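PDB 6I5O: SPbeta prophage-derived uncharacterized protein YomS from Bacillus subtilis, which is of unknown function but belongs with XepA among the proteins of Bacillus subtilis prophage lytic cassettes. Local coordinates for residues A[27-32]-A[63-68]; A[54-59]-A[89-94]. All coordinates share one frame; numbering follows the deposited sequence.

How the contacts relate
From the N terminus the chain first passes 27-32, the loop between strands 21-24 and 33-34. It then runs through 54-59 on strand 51-59, turns back into 63-68 at the start of strand 65-72, and comes to 89-94 at the end of strand 87-92. Contact 1 joins the first and third of these segments, contact 2 the second and fourth, so the two chain loops cross. Contact 1 ties a surface loop to a strand; contact 2 fills the interior. Antiparallel pairing couples them: T66 N lies 2.8 Å from A58 O and L68 N 2.9 Å from F56 O. Both reach the second subunit.

Contact 1. Residues A[27-32]-A[63-68]; sequences PSEGEE and GEKTAL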
# COMPACT_ATOMS: atom_id res chain seq x y z
N PRO A 27 -29.93 -11.31 -18.11
CA PRO A 27 -29.02 -11.82 -17.09
C PRO A 27 -28.04 -12.86 -17.64
O PRO A 27 -28.40 -13.73 -18.44
CB PRO A 27 -29.94 -12.36 -16.01
CG PRO A 27 -31.25 -11.67 -16.23
CD PRO A 27 -31.34 -11.48 -17.72
N SER A 28 -26.83 -12.82 -17.09
CA SER A 28 -25.74 -13.74 -17.51
C SER A 28 -24.61 -13.64 -16.49
O SER A 28 -24.33 -12.51 -16.05
CB SER A 28 -25.20 -13.35 -18.88
OG SER A 28 -24.16 -14.28 -19.26
N GLU A 29 -23.88 -14.72 -16.27
CA GLU A 29 -22.61 -14.62 -15.52
C GLU A 29 -21.54 -13.99 -16.38
O GLU A 29 -20.61 -13.40 -15.76
CB GLU A 29 -22.18 -16.01 -15.03
CG GLU A 29 -23.05 -16.47 -13.88
CD GLU A 29 -22.62 -17.86 -13.36
OE1 GLU A 29 -22.10 -18.69 -14.18
OE2 GLU A 29 -22.84 -18.14 -12.22
N GLY A 30 -21.61 -14.02 -17.69
CA GLY A 30 -20.56 -13.48 -18.55
C GLY A 30 -19.28 -14.29 -18.49
O GLY A 30 -19.30 -15.45 -18.05
N GLU A 31 -18.23 -13.75 -19.03
CA GLU A 31 -16.93 -14.45 -19.20
C GLU A 31 -16.14 -14.32 -17.90
O GLU A 31 -16.25 -13.27 -17.22
CB GLU A 31 -16.14 -13.88 -20.37
CG GLU A 31 -16.90 -13.97 -21.64
CD GLU A 31 -17.18 -15.42 -22.01
OE1 GLU A 31 -16.29 -16.26 -21.91
OE2 GLU A 31 -18.32 -15.72 -22.41
N GLU A 32 -15.43 -15.38 -17.57
CA GLU A 32 -14.61 -15.40 -16.34
C GLU A 32 -13.18 -15.09 -16.70
O GLU A 32 -12.63 -15.59 -17.71
CB GLU A 32 -14.64 -16.79 -15.71
CG GLU A 32 -16.01 -17.18 -15.19
CD GLU A 32 -16.05 -18.57 -14.60
OE1 GLU A 32 -15.48 -19.46 -15.17
OE2 GLU A 32 -16.66 -18.75 -13.61
N GLY A 63 -15.28 -23.90 -9.09
CA GLY A 63 -16.43 -23.11 -9.56
C GLY A 63 -17.23 -22.49 -8.45
O GLY A 63 -18.25 -21.91 -8.74
N GLU A 64 -16.82 -22.58 -7.19
CA GLU A 64 -17.56 -21.92 -6.11
C GLU A 64 -17.38 -20.41 -6.25
O GLU A 64 -16.26 -19.91 -6.47
CB GLU A 64 -17.08 -22.39 -4.75
CG GLU A 64 -17.92 -21.85 -3.63
CD GLU A 64 -17.65 -22.47 -2.27
OE1 GLU A 64 -16.46 -22.58 -1.90
OE2 GLU A 64 -18.58 -22.93 -1.61
N LYS A 65 -18.48 -19.67 -6.17
CA LYS A 65 -18.52 -18.19 -6.27
C LYS A 65 -18.61 -17.58 -4.88
O LYS A 65 -19.32 -18.05 -4.05
CB LYS A 65 -19.75 -17.73 -7.07
CG LYS A 65 -19.79 -18.22 -8.49
CD LYS A 65 -21.16 -18.15 -9.10
CE LYS A 65 -21.85 -16.81 -9.02
NZ LYS A 65 -23.13 -16.78 -9.77
N THR A 66 -17.82 -16.55 -4.68
CA THR A 66 -17.75 -15.84 -3.38
C THR A 66 -17.89 -14.33 -3.62
O THR A 66 -17.16 -13.78 -4.46
CB THR A 66 -16.42 -16.08 -2.68
OG1 THR A 66 -16.06 -17.45 -2.72
CG2 THR A 66 -16.46 -15.61 -1.24
N ALA A 67 -18.83 -13.68 -2.96
CA ALA A 67 -19.01 -12.23 -3.11
C ALA A 67 -17.67 -11.52 -2.85
O ALA A 67 -16.98 -11.81 -1.85
CB ALA A 67 -20.06 -11.74 -2.18
N LEU A 68 -17.32 -10.60 -3.73
CA LEU A 68 -15.99 -9.97 -3.70
C LEU A 68 -16.18 -8.46 -3.58
O LEU A 68 -16.79 -7.85 -4.46
CB LEU A 68 -15.26 -10.32 -4.99
CG LEU A 68 -13.90 -9.68 -5.19
CD1 LEU A 68 -12.91 -10.14 -4.15
CD2 LEU A 68 -13.35 -9.92 -6.57
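A surface salt bridge, E29 to K65, joins the loop that follows strand 21-24 to the first residue of strand 65-72. K65 NZ donates to E29 OE2 at 2.8 Å, the one polar link between the two segments. The backbones stay well apart, 10.7 Å between the CA atoms of E29 and K65, and the two long side chains reach across the distance. E29 has CG beside its own backbone N (chi1 -74°) and is extended beyond that atom, which carries the carboxylate out from the loop. K65 also leaves its strand with CG beside the backbone N, then bends at its third torsion (chi3 53°). The lysine meets OE2 on the anti side, 16° out of the carboxylate plane, and uses this oxygen alone of the two. E29 OE2 also has K65 CD 3.5 Å away, alongside the end of the lysine chain.

S28 has two conformers; in one of them its OG accepts from G30 N at 3.0 Å, an ST turn around E29. From there the chain goes on to strand 33-34.

The ammonium of K65 has a second acidic partner, E102 OE1, and the lysine also makes a cation-pi contact with Y57. Two carboxylates sharing one lysine in this way would be expected to favour its charged form. The bridge thus lies over strands 51-59 and 98-107: E29 packs on M100 and E102, K65 on M100, and the backbone of S28 bonds to V103. Next to K65 in the chain, E64 makes a salt bridge to K44 and T66 OG1 a hydrogen bond to N86, both of the second subunit.

Contact 2. Residues A[54-59]-A[89-94]; sequences IKFYAV and WDFDIA
Three rings meet edge to face around F56. Over one face of the F56 ring stands F91, edge first, with its CZ 3.5 Å from F56 CD2. The two planes are turned at 87° in an offset T-shaped pair. In the plane of the F56 ring, at its edge, sits CG2 of I54 from the same strand. The far end of the ring runs into W89. There CE2 and CZ of F56 tip over the indole face, with F56 CE2 3.6 Å from W89 CD2. F56 CZ stands 3.6 Å above the indole plane of W89, and the F56 ring is inclined at 59° to the five-membered ring. F56 is therefore the middle member of the cluster, taking an edge from F91 and giving one to W89.

All three residues have CG beside the backbone N and opposite the carbonyl carbon; for F56 (chi1 -46°) this sends the ring across the interior to the other strand. The contact is wholly apolar. The polar NE1 of W89 is served by E87 OE1 of its own strand.

F101 on strand 98-107 enlarges the cluster, meeting F91 edge to face and also touching the F56 ring. Strand 40-46 touches the other two rings, I45 reaching W89, and L41 and V43 reaching F91, while T82 of the short strand 81-82 touches both F56 and W89. Strand 65-72 pairs with both 51-59 and 87-92, and the three buried rings lie between those two strands, on the interior side of the antiparallel sheet.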
# COMPACT_ATOMS: atom_id res chain seq x y z
N ILE A 54 -25.27 -5.57 -10.91
CA ILE A 54 -24.03 -6.33 -11.18
C ILE A 54 -23.55 -6.84 -9.82
O ILE A 54 -23.42 -6.02 -8.91
CB ILE A 54 -22.96 -5.44 -11.83
CG1 ILE A 54 -23.50 -4.62 -13.01
CG2 ILE A 54 -21.74 -6.26 -12.18
CD1 ILE A 54 -24.02 -5.46 -14.17
N LYS A 55 -23.30 -8.15 -9.73
CA LYS A 55 -22.67 -8.70 -8.50
C LYS A 55 -21.27 -9.16 -8.82
O LYS A 55 -20.98 -9.70 -9.88
CB LYS A 55 -23.47 -9.89 -7.97
CG LYS A 55 -24.75 -9.43 -7.27
CD LYS A 55 -25.44 -10.58 -6.61
CE LYS A 55 -26.19 -10.21 -5.34
NZ LYS A 55 -27.62 -10.21 -5.66
N PHE A 56 -20.35 -8.86 -7.89
CA PHE A 56 -18.91 -9.07 -8.07
C PHE A 56 -18.51 -10.36 -7.40
O PHE A 56 -18.88 -10.55 -6.22
CB PHE A 56 -18.14 -7.92 -7.45
CG PHE A 56 -18.61 -6.51 -7.73
CD1 PHE A 56 -19.31 -6.19 -8.88
CD2 PHE A 56 -18.32 -5.50 -6.84
CE1 PHE A 56 -19.69 -4.88 -9.11
CE2 PHE A 56 -18.71 -4.18 -7.06
CZ PHE A 56 -19.42 -3.89 -8.19
N TYR A 57 -17.82 -11.25 -8.11
CA TYR A 57 -17.47 -12.56 -7.55
C TYR A 57 -16.03 -12.94 -7.82
O TYR A 57 -15.42 -12.69 -8.88
CB TYR A 57 -18.35 -13.67 -8.16
CG TYR A 57 -19.76 -13.62 -7.70
CD1 TYR A 57 -20.11 -13.95 -6.42
CD2 TYR A 57 -20.79 -13.23 -8.56
CE1 TYR A 57 -21.40 -13.97 -5.96
CE2 TYR A 57 -22.09 -13.25 -8.12
CZ TYR A 57 -22.41 -13.58 -6.82
OH TYR A 57 -23.70 -13.59 -6.36
N ALA A 58 -15.46 -13.59 -6.81
CA ALA A 58 -14.27 -14.45 -6.95
C ALA A 58 -14.74 -15.87 -7.19
O ALA A 58 -15.75 -16.27 -6.61
CB ALA A 58 -13.42 -14.34 -5.72
N VAL A 59 -14.02 -16.60 -8.04
CA VAL A 59 -14.40 -17.98 -8.36
C VAL A 59 -13.16 -18.86 -8.17
O VAL A 59 -12.12 -18.55 -8.69
CB VAL A 59 -14.96 -18.09 -9.79
CG1 VAL A 59 -15.39 -19.52 -10.09
CG2 VAL A 59 -16.08 -17.11 -10.01
N TRP A 89 -14.68 0.16 -10.55
CA TRP A 89 -14.48 -0.54 -9.27
C TRP A 89 -13.11 -1.21 -9.29
O TRP A 89 -12.77 -1.93 -10.25
CB TRP A 89 -15.56 -1.59 -9.07
CG TRP A 89 -16.90 -1.03 -8.78
CD1 TRP A 89 -17.84 -0.64 -9.70
CD2 TRP A 89 -17.46 -0.78 -7.50
NE1 TRP A 89 -18.93 -0.13 -9.04
CE2 TRP A 89 -18.72 -0.21 -7.70
CE3 TRP A 89 -17.01 -0.98 -6.18
CZ2 TRP A 89 -19.57 0.12 -6.65
CZ3 TRP A 89 -17.83 -0.63 -5.14
CH2 TRP A 89 -19.11 -0.12 -5.37
N ASP A 90 -12.36 -1.02 -8.21
CA ASP A 90 -10.99 -1.54 -8.05
C ASP A 90 -10.98 -2.76 -7.13
O ASP A 90 -11.63 -2.73 -6.07
CB ASP A 90 -10.08 -0.50 -7.45
CG ASP A 90 -9.62 0.58 -8.36
OD1 ASP A 90 -9.79 0.43 -9.61
OD2 ASP A 90 -9.21 1.62 -7.78
N PHE A 91 -10.22 -3.76 -7.53
CA PHE A 91 -10.15 -5.03 -6.78
C PHE A 91 -8.72 -5.49 -6.66
O PHE A 91 -7.94 -5.36 -7.59
CB PHE A 91 -10.93 -6.15 -7.47
CG PHE A 91 -12.38 -5.85 -7.71
CD1 PHE A 91 -12.80 -5.15 -8.82
CD2 PHE A 91 -13.31 -6.19 -6.74
CE1 PHE A 91 -14.13 -4.86 -8.99
CE2 PHE A 91 -14.65 -5.91 -6.92
CZ PHE A 91 -15.04 -5.22 -8.03
N ASP A 92 -8.40 -6.04 -5.50
CA ASP A 92 -7.14 -6.77 -5.27
C ASP A 92 -7.40 -8.24 -5.55
O ASP A 92 -8.20 -8.86 -4.83
CB ASP A 92 -6.62 -6.55 -3.86
CG ASP A 92 -5.38 -7.37 -3.52
OD1 ASP A 92 -4.79 -8.12 -4.37
OD2 ASP A 92 -4.96 -7.26 -2.34
N ILE A 93 -6.82 -8.74 -6.63
CA ILE A 93 -7.16 -10.08 -7.14
C ILE A 93 -5.98 -11.04 -7.12
O ILE A 93 -6.11 -12.17 -7.60
CB ILE A 93 -7.71 -9.97 -8.57
CG1 ILE A 93 -6.65 -9.46 -9.57
CG2 ILE A 93 -8.99 -9.15 -8.62
CD1 ILE A 93 -7.01 -9.61 -11.01
N ALA A 94 -4.85 -10.66 -6.54
CA ALA A 94 -3.61 -11.41 -6.73
C ALA A 94 -3.72 -12.86 -6.29
O ALA A 94 -3.05 -13.71 -6.88
CB ALA A 94 -2.46 -10.76 -6.03